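PDB 7LBJ: geranyltranstransferase, which probably catalyses the magnesium-dependent condensation of isopentenyl diphosphate with allylic diphosphates, making longer prenyl diphosphates such as farnesyl diphosphate. Local coordinates for residues A[21-26]-A[47-52]; A[65-70]-A[197-202]; A[190-195]-A[211-216]. One frame throughout, in Å; residues are numbered along the deposited sequence. Where two conformers were deposited one is given.

Contact 1. Residues A[21-26]-A[47-52]; sequences RIESQL and SVLGGG
Glu23 reaches out from its helix and presents both carboxylate oxygens to two successive backbone N-H groups, those of Gly50 and Gly51. The two bonds are unequal. OE2 takes the Gly50 N-H at 2.8 Å on its syn side, almost in the carboxylate plane, and that bond is nearly straight. OE1 stands 3.1 Å from Gly51 N, a weak bond with an N-H...O angle of only 133°. The reach depends on the side-chain shape: CG lies opposite the backbone N, and a bend at chi2 (72°) brings the carboxylate round to the loop. OE1 also forms a salt bridge with Arg54, so the carboxylate is shared between the loop backbone and a charged side chain, which should keep its rotation fixed.

One turn further along, Leu26 points at the loop and supplies the apolar half. The CD2 methyl of Leu49 lies against Leu26 CB, 3.7 Å away, while Leu26 CD1 lies more loosely against Val48 CG2 at 4.3 Å.

Gly50 and Gly51 both have positive phi. Gly51 begins the Gly-Gly-Lys-Arg sequence of this family, which in relatives helps bind isopentenyl diphosphate, and Gly50 directly precedes it. Glu23 thus holds the start of the motif through backbone N-H groups and its end through Arg54, which also donates to Val48 O.

In the fold, helix 11-29 lies beside the loop that links helix 38-46 to helix 55-65. Ile22 packs on Pro57 and Tyr61 at the start and middle of helix 55-65, and helix 75-92 meets both sides, with Met79 against Ile22 and Ala86 against Val48.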
# COMPACT_ATOMS: atom_id res chain seq x y z
N ARG A 21 15.37 -19.34 -2.10
CA ARG A 21 15.02 -18.81 -0.79
C ARG A 21 13.80 -17.90 -0.87
O ARG A 21 12.86 -18.02 -0.07
CB ARG A 21 16.22 -18.07 -0.19
CG ARG A 21 15.94 -17.49 1.16
CD ARG A 21 17.17 -16.93 1.84
NE ARG A 21 16.84 -16.63 3.23
CZ ARG A 21 17.04 -17.47 4.24
NH1 ARG A 21 17.64 -18.64 4.05
NH2 ARG A 21 16.61 -17.13 5.45
N ILE A 22 13.80 -16.97 -1.84
CA ILE A 22 12.68 -16.02 -1.91
C ILE A 22 11.39 -16.73 -2.33
O ILE A 22 10.30 -16.37 -1.86
CB ILE A 22 13.04 -14.82 -2.82
CG1 ILE A 22 12.18 -13.59 -2.45
CG2 ILE A 22 12.89 -15.14 -4.31
CD1 ILE A 22 12.49 -13.02 -1.08
N GLU A 23 11.48 -17.77 -3.17
CA GLU A 23 10.30 -18.56 -3.50
C GLU A 23 9.70 -19.18 -2.24
O GLU A 23 8.47 -19.12 -2.02
CB GLU A 23 10.66 -19.64 -4.51
CG GLU A 23 9.46 -20.29 -5.16
CD GLU A 23 8.76 -19.36 -6.14
OE1 GLU A 23 9.43 -18.48 -6.72
OE2 GLU A 23 7.53 -19.53 -6.32
N SER A 24 10.54 -19.78 -1.40
CA SER A 24 10.04 -20.44 -0.19
C SER A 24 9.51 -19.42 0.81
O SER A 24 8.51 -19.69 1.50
CB SER A 24 11.16 -21.27 0.44
OG SER A 24 10.73 -21.84 1.66
N GLN A 25 10.17 -18.27 0.92
CA GLN A 25 9.75 -17.25 1.87
C GLN A 25 8.41 -16.66 1.47
O GLN A 25 7.52 -16.47 2.31
CB GLN A 25 10.82 -16.15 1.97
CG GLN A 25 12.08 -16.59 2.68
CD GLN A 25 11.92 -16.58 4.18
OE1 GLN A 25 11.23 -15.72 4.72
NE2 GLN A 25 12.56 -17.52 4.87
N LEU A 26 8.26 -16.34 0.19
CA LEU A 26 6.99 -15.79 -0.29
C LEU A 26 5.86 -16.79 -0.14
O LEU A 26 4.73 -16.42 0.20
CB LEU A 26 7.14 -15.36 -1.75
CG LEU A 26 7.97 -14.11 -2.00
CD1 LEU A 26 8.40 -14.05 -3.49
CD2 LEU A 26 7.23 -12.81 -1.61
N SER A 47 -0.04 -14.20 -8.69
CA SER A 47 0.63 -12.99 -9.13
C SER A 47 2.07 -12.87 -8.66
O SER A 47 2.76 -11.95 -9.11
CB SER A 47 -0.15 -11.75 -8.63
OG SER A 47 -1.50 -11.78 -9.08
N VAL A 48 2.54 -13.72 -7.74
CA VAL A 48 3.92 -13.52 -7.32
C VAL A 48 4.73 -14.81 -7.23
O VAL A 48 5.96 -14.77 -7.37
CB VAL A 48 3.98 -12.71 -6.00
CG1 VAL A 48 3.59 -13.54 -4.86
CG2 VAL A 48 5.37 -12.13 -5.79
N LEU A 49 4.08 -15.96 -7.05
CA LEU A 49 4.83 -17.21 -6.98
C LEU A 49 5.10 -17.74 -8.39
O LEU A 49 4.49 -17.32 -9.37
CB LEU A 49 4.10 -18.27 -6.14
CG LEU A 49 3.79 -17.86 -4.67
CD1 LEU A 49 3.09 -18.95 -3.88
CD2 LEU A 49 5.06 -17.41 -3.96
N GLY A 50 6.02 -18.69 -8.46
CA GLY A 50 6.31 -19.36 -9.71
C GLY A 50 7.59 -18.93 -10.40
O GLY A 50 7.69 -19.10 -11.63
N GLY A 51 8.55 -18.37 -9.67
CA GLY A 51 9.88 -18.15 -10.22
C GLY A 51 10.09 -16.79 -10.86
O GLY A 51 9.55 -15.79 -10.39
N GLY A 52 10.87 -16.75 -11.94
CA GLY A 52 11.23 -15.49 -12.55
C GLY A 52 12.59 -14.99 -12.08
O GLY A 52 13.26 -15.60 -11.24

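Contact 2. Residues A[65-70]-A[197-202]; sequences HLFGTQ and MGALCG
Phe67 and Thr69 close in on Gly202 at the point where helix 176-201 runs out, and the fit there is tight. Thr69 OG1 comes to 3.1 Å from Gly202 CA. Its first torsion (-59°) sets that hydroxyl beside its own backbone N, which leaves the CG2 methyl anti to that N. Phe67 meets the same glycine at its carbonyl: CB is 3.6 Å from Gly202 O, and the adjoining CG and CD1 lie close to that oxygen too. With no side chain on Gly202 to intervene, the Phe67 and Gly202 CA atoms come within 5.4 Å. Farther out on the ring, CE2 rests on Ala199, 3.8 Å from its CB.

In sequence, Gly68 lies between Phe67 and Thr69, at positive phi. It ends helix 55-65 in a Schellman motif, and a type I turn from His65 to Gly68 swings the chain round to deliver Thr69. Two helix ends therefore meet here in the all-helical isoprenoid synthase fold. No hydrogen bond joins the two segments, so packing alone carries the contact. The Thr69 hydroxyl instead makes a weak hydrogen bond back to Gly64 O.

The packing slackens toward Cys201, whose carbonyl O is 4.0 Å from Thr69 CG2; the Cys201 side chain touches Leu74. On the outer side, Gly68 and Gln70 are exposed to solvent and leave segment 197-202 untouched. The Phe67 side chain also touches Ala204, in a loop, and Gln208 of helix 206-233.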
# COMPACT_ATOMS: atom_id res chain seq x y z
N HIS A 65 24.94 -8.63 1.04
CA HIS A 65 26.08 -9.53 0.97
C HIS A 65 27.40 -8.77 1.03
O HIS A 65 28.41 -9.31 1.52
CB HIS A 65 25.97 -10.37 -0.31
CG HIS A 65 27.02 -11.43 -0.44
ND1 HIS A 65 27.04 -12.56 0.34
CD2 HIS A 65 28.08 -11.54 -1.28
CE1 HIS A 65 28.07 -13.32 -0.01
NE2 HIS A 65 28.72 -12.72 -0.99
N LEU A 66 27.42 -7.53 0.53
CA LEU A 66 28.61 -6.69 0.60
C LEU A 66 29.13 -6.56 2.02
O LEU A 66 30.34 -6.40 2.23
CB LEU A 66 28.30 -5.29 0.09
CG LEU A 66 28.24 -4.90 -1.36
CD1 LEU A 66 27.85 -3.41 -1.39
CD2 LEU A 66 29.61 -5.10 -1.98
N PHE A 67 28.23 -6.58 3.00
CA PHE A 67 28.56 -6.38 4.40
C PHE A 67 28.60 -7.67 5.18
O PHE A 67 28.76 -7.64 6.40
CB PHE A 67 27.54 -5.42 5.01
CG PHE A 67 27.37 -4.16 4.21
CD1 PHE A 67 28.21 -3.08 4.42
CD2 PHE A 67 26.40 -4.08 3.22
CE1 PHE A 67 28.07 -1.94 3.68
CE2 PHE A 67 26.27 -2.93 2.46
CZ PHE A 67 27.10 -1.87 2.69
N GLY A 68 28.44 -8.81 4.51
CA GLY A 68 28.44 -10.08 5.21
C GLY A 68 27.16 -10.38 5.94
O GLY A 68 27.14 -11.24 6.82
N THR A 69 26.07 -9.70 5.58
CA THR A 69 24.82 -9.84 6.30
C THR A 69 24.17 -11.18 6.01
O THR A 69 24.15 -11.65 4.87
CB THR A 69 23.88 -8.70 5.90
OG1 THR A 69 24.53 -7.48 6.22
CG2 THR A 69 22.55 -8.79 6.65
N GLN A 70 23.64 -11.79 7.04
CA GLN A 70 22.98 -13.07 6.88
C GLN A 70 21.62 -12.90 6.21
O GLN A 70 20.96 -11.86 6.36
CB GLN A 70 22.83 -13.75 8.23
CG GLN A 70 24.07 -14.50 8.70
CD GLN A 70 24.31 -15.79 7.91
OE1 GLN A 70 25.13 -15.82 6.98
NE2 GLN A 70 23.60 -16.85 8.28
N MET A 197 17.85 -0.80 0.82
CA MET A 197 17.36 -1.58 1.96
C MET A 197 18.32 -2.68 2.33
O MET A 197 18.57 -2.92 3.52
CB MET A 197 15.97 -2.14 1.65
CG MET A 197 14.94 -0.99 1.52
SD MET A 197 13.42 -1.47 0.67
CE MET A 197 12.68 -2.21 2.06
N GLY A 198 18.88 -3.38 1.34
CA GLY A 198 19.89 -4.39 1.65
C GLY A 198 21.07 -3.79 2.39
O GLY A 198 21.58 -4.39 3.34
N ALA A 199 21.50 -2.60 1.98
CA ALA A 199 22.64 -1.97 2.62
C ALA A 199 22.27 -1.46 4.01
O ALA A 199 23.09 -1.54 4.93
CB ALA A 199 23.17 -0.82 1.76
N LEU A 200 21.04 -0.94 4.18
CA LEU A 200 20.60 -0.57 5.52
C LEU A 200 20.61 -1.77 6.45
O LEU A 200 21.03 -1.67 7.61
CB LEU A 200 19.20 0.04 5.47
CG LEU A 200 19.11 1.45 4.92
CD1 LEU A 200 17.64 1.82 4.76
CD2 LEU A 200 19.81 2.41 5.89
N CYS A 201 20.14 -2.93 5.97
CA CYS A 201 20.15 -4.11 6.83
C CYS A 201 21.58 -4.54 7.13
O CYS A 201 21.84 -5.15 8.17
CB CYS A 201 19.35 -5.24 6.21
SG CYS A 201 17.57 -4.94 6.12
N GLY A 202 22.51 -4.24 6.22
CA GLY A 202 23.94 -4.42 6.43
C GLY A 202 24.59 -3.37 7.29
O GLY A 202 25.81 -3.42 7.51

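Contact 3. Residues A[190-195]-A[211-216]; sequences LIRAAV and QLDSFA. With EDO (1,2-ethanediol), chain F.
Arg192 grips the Asp213 carboxylate side-on with two different nitrogens, yet the two flat groups are twisted 45° apart, so only one of the two bonds lies in the guanidinium plane. NE makes the straighter bond, 2.9 Å to OD1, which lies in the guanidinium plane although NE itself sits somewhat out of the carboxylate plane. NH2 reaches the syn lone pair of OD2 at 2.8 Å, but OD2 is tilted out of the guanidinium plane and the bond is bent. The arginine gets there through a bend at chi3 (65°), which turns the guanidinium toward Asp213.

Each carboxylate oxygen has a further partner. A water donates to OD1 and also to the backbone O of Arg192, linking the acid to the helix that carries the arginine. A 1,2-ethanediol, probably from the crystallisation liquor, places its O2 only 2.5 Å from OD2, a distance short enough to treat with caution; its C2 lies over one face of the guanidinium. Such a setting, with a cation alongside, would probably keep Asp213 ionised.

Beneath this polar pair the helices meet on Ala216, Val195 and Leu212. Ala216 CB fits between Arg192 CA, at 3.8 Å, and Val195 CG2, at 3.7 Å. The other valine methyl, CG1, touches Leu212 CB at 3.8 Å, the two side chains crossing at about a right angle.

The local axes come within 8.9 Å and run at 143°, making helices 176-201 and 206-233 a splayed antiparallel hairpin. Leu59 of helix 55-65 packs on Ile191 and Val195. Consecutive, roughly antiparallel helices of this sort build the isoprenoid synthase bundle, and helix 206-233 carries, farther along, the second aspartate-rich motif that binds magnesium in relatives.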
# COMPACT_ATOMS: atom_id res chain seq x y z
N LEU A 190 12.28 1.94 -7.36
CA LEU A 190 12.18 0.70 -6.58
C LEU A 190 13.46 -0.13 -6.68
O LEU A 190 13.82 -0.83 -5.72
CB LEU A 190 10.98 -0.12 -7.04
CG LEU A 190 10.70 -1.44 -6.32
CD1 LEU A 190 10.36 -1.17 -4.85
CD2 LEU A 190 9.53 -2.12 -7.04
N ILE A 191 14.17 -0.05 -7.81
CA ILE A 191 15.46 -0.70 -7.92
C ILE A 191 16.47 -0.07 -6.96
O ILE A 191 17.24 -0.79 -6.29
CB ILE A 191 15.93 -0.67 -9.39
CG1 ILE A 191 15.19 -1.78 -10.14
CG2 ILE A 191 17.45 -0.84 -9.48
CD1 ILE A 191 15.27 -1.66 -11.69
N ARG A 192 16.49 1.26 -6.87
CA ARG A 192 17.35 1.91 -5.88
C ARG A 192 16.91 1.57 -4.46
O ARG A 192 17.76 1.39 -3.57
CB ARG A 192 17.36 3.43 -6.08
CG ARG A 192 18.08 3.85 -7.37
CD ARG A 192 17.68 5.25 -7.75
NE ARG A 192 18.13 6.23 -6.77
CZ ARG A 192 17.89 7.53 -6.85
NH1 ARG A 192 17.17 8.03 -7.85
NH2 ARG A 192 18.37 8.35 -5.92
N ALA A 193 15.60 1.47 -4.21
CA ALA A 193 15.16 1.08 -2.87
C ALA A 193 15.67 -0.30 -2.49
O ALA A 193 16.06 -0.53 -1.34
CB ALA A 193 13.62 1.10 -2.78
N ALA A 194 15.68 -1.24 -3.44
CA ALA A 194 16.13 -2.58 -3.11
C ALA A 194 17.58 -2.56 -2.66
O ALA A 194 17.92 -3.13 -1.61
CB ALA A 194 15.95 -3.52 -4.31
N VAL A 195 18.44 -1.85 -3.40
CA VAL A 195 19.85 -1.77 -3.00
C VAL A 195 19.99 -1.03 -1.67
O VAL A 195 20.77 -1.44 -0.80
CB VAL A 195 20.66 -1.09 -4.12
CG1 VAL A 195 22.09 -0.71 -3.63
CG2 VAL A 195 20.69 -2.02 -5.36
N GLN A 211 27.15 5.89 -2.50
CA GLN A 211 27.89 5.22 -3.56
C GLN A 211 27.06 4.10 -4.20
O GLN A 211 26.97 3.99 -5.44
CB GLN A 211 29.19 4.69 -2.96
CG GLN A 211 30.04 3.82 -3.88
CD GLN A 211 31.14 3.16 -3.06
OE1 GLN A 211 30.87 2.23 -2.31
NE2 GLN A 211 32.35 3.68 -3.14
N LEU A 212 26.45 3.26 -3.37
CA LEU A 212 25.61 2.18 -3.89
C LEU A 212 24.38 2.71 -4.60
O LEU A 212 23.88 2.08 -5.54
CB LEU A 212 25.18 1.24 -2.76
CG LEU A 212 26.38 0.54 -2.14
CD1 LEU A 212 25.96 -0.32 -0.97
CD2 LEU A 212 27.12 -0.30 -3.21
N ASP A 213 23.87 3.86 -4.16
CA ASP A 213 22.73 4.45 -4.85
C ASP A 213 23.12 4.87 -6.26
O ASP A 213 22.32 4.73 -7.19
CB ASP A 213 22.20 5.64 -4.06
CG ASP A 213 20.88 6.13 -4.60
OD1 ASP A 213 19.93 5.33 -4.68
OD2 ASP A 213 20.78 7.33 -4.93
N SER A 214 24.34 5.37 -6.44
CA SER A 214 24.82 5.73 -7.77
C SER A 214 24.89 4.51 -8.68
O SER A 214 24.54 4.56 -9.87
CB SER A 214 26.19 6.39 -7.63
OG SER A 214 26.71 6.84 -8.86
N PHE A 215 25.35 3.40 -8.13
CA PHE A 215 25.35 2.14 -8.88
C PHE A 215 23.92 1.73 -9.23
O PHE A 215 23.62 1.36 -10.38
CB PHE A 215 26.05 1.07 -8.04
CG PHE A 215 25.85 -0.36 -8.54
CD1 PHE A 215 26.70 -0.89 -9.50
CD2 PHE A 215 24.84 -1.15 -8.03
CE1 PHE A 215 26.52 -2.21 -9.95
CE2 PHE A 215 24.66 -2.46 -8.46
CZ PHE A 215 25.50 -2.99 -9.43
N ALA A 216 23.02 1.78 -8.25
CA ALA A 216 21.67 1.29 -8.47
C ALA A 216 20.90 2.19 -9.42
O ALA A 216 20.03 1.72 -10.17
CB ALA A 216 20.92 1.19 -7.12
C1 EDO F . 23.22 9.68 -8.19
O1 EDO F . 24.47 9.01 -8.42
C2 EDO F . 22.23 8.72 -7.57
O2 EDO F . 22.44 8.76 -6.15
O HOH W 1 20.22 2.77 -3.54

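From the N terminus, contact 1 comes first and is complete in itself: it closes a short loop through helix 38-46, joining helix 11-29 to the turn before helix 55-65. The chain then leaves helix 55-65 through 65-70, where contact 2 opens, and passes through more than 120 residues before 197-202 closes it. Contact 3 opens at 190-195, inside that long loop, and closes at 211-216, beyond it, so contacts 2 and 3 cross. Both use helix 176-201, and they touch where Leu212 meets Leu66, Phe67 and Ala199. Contact 1 stays separate, with contact 3 across the centre of the chain from it.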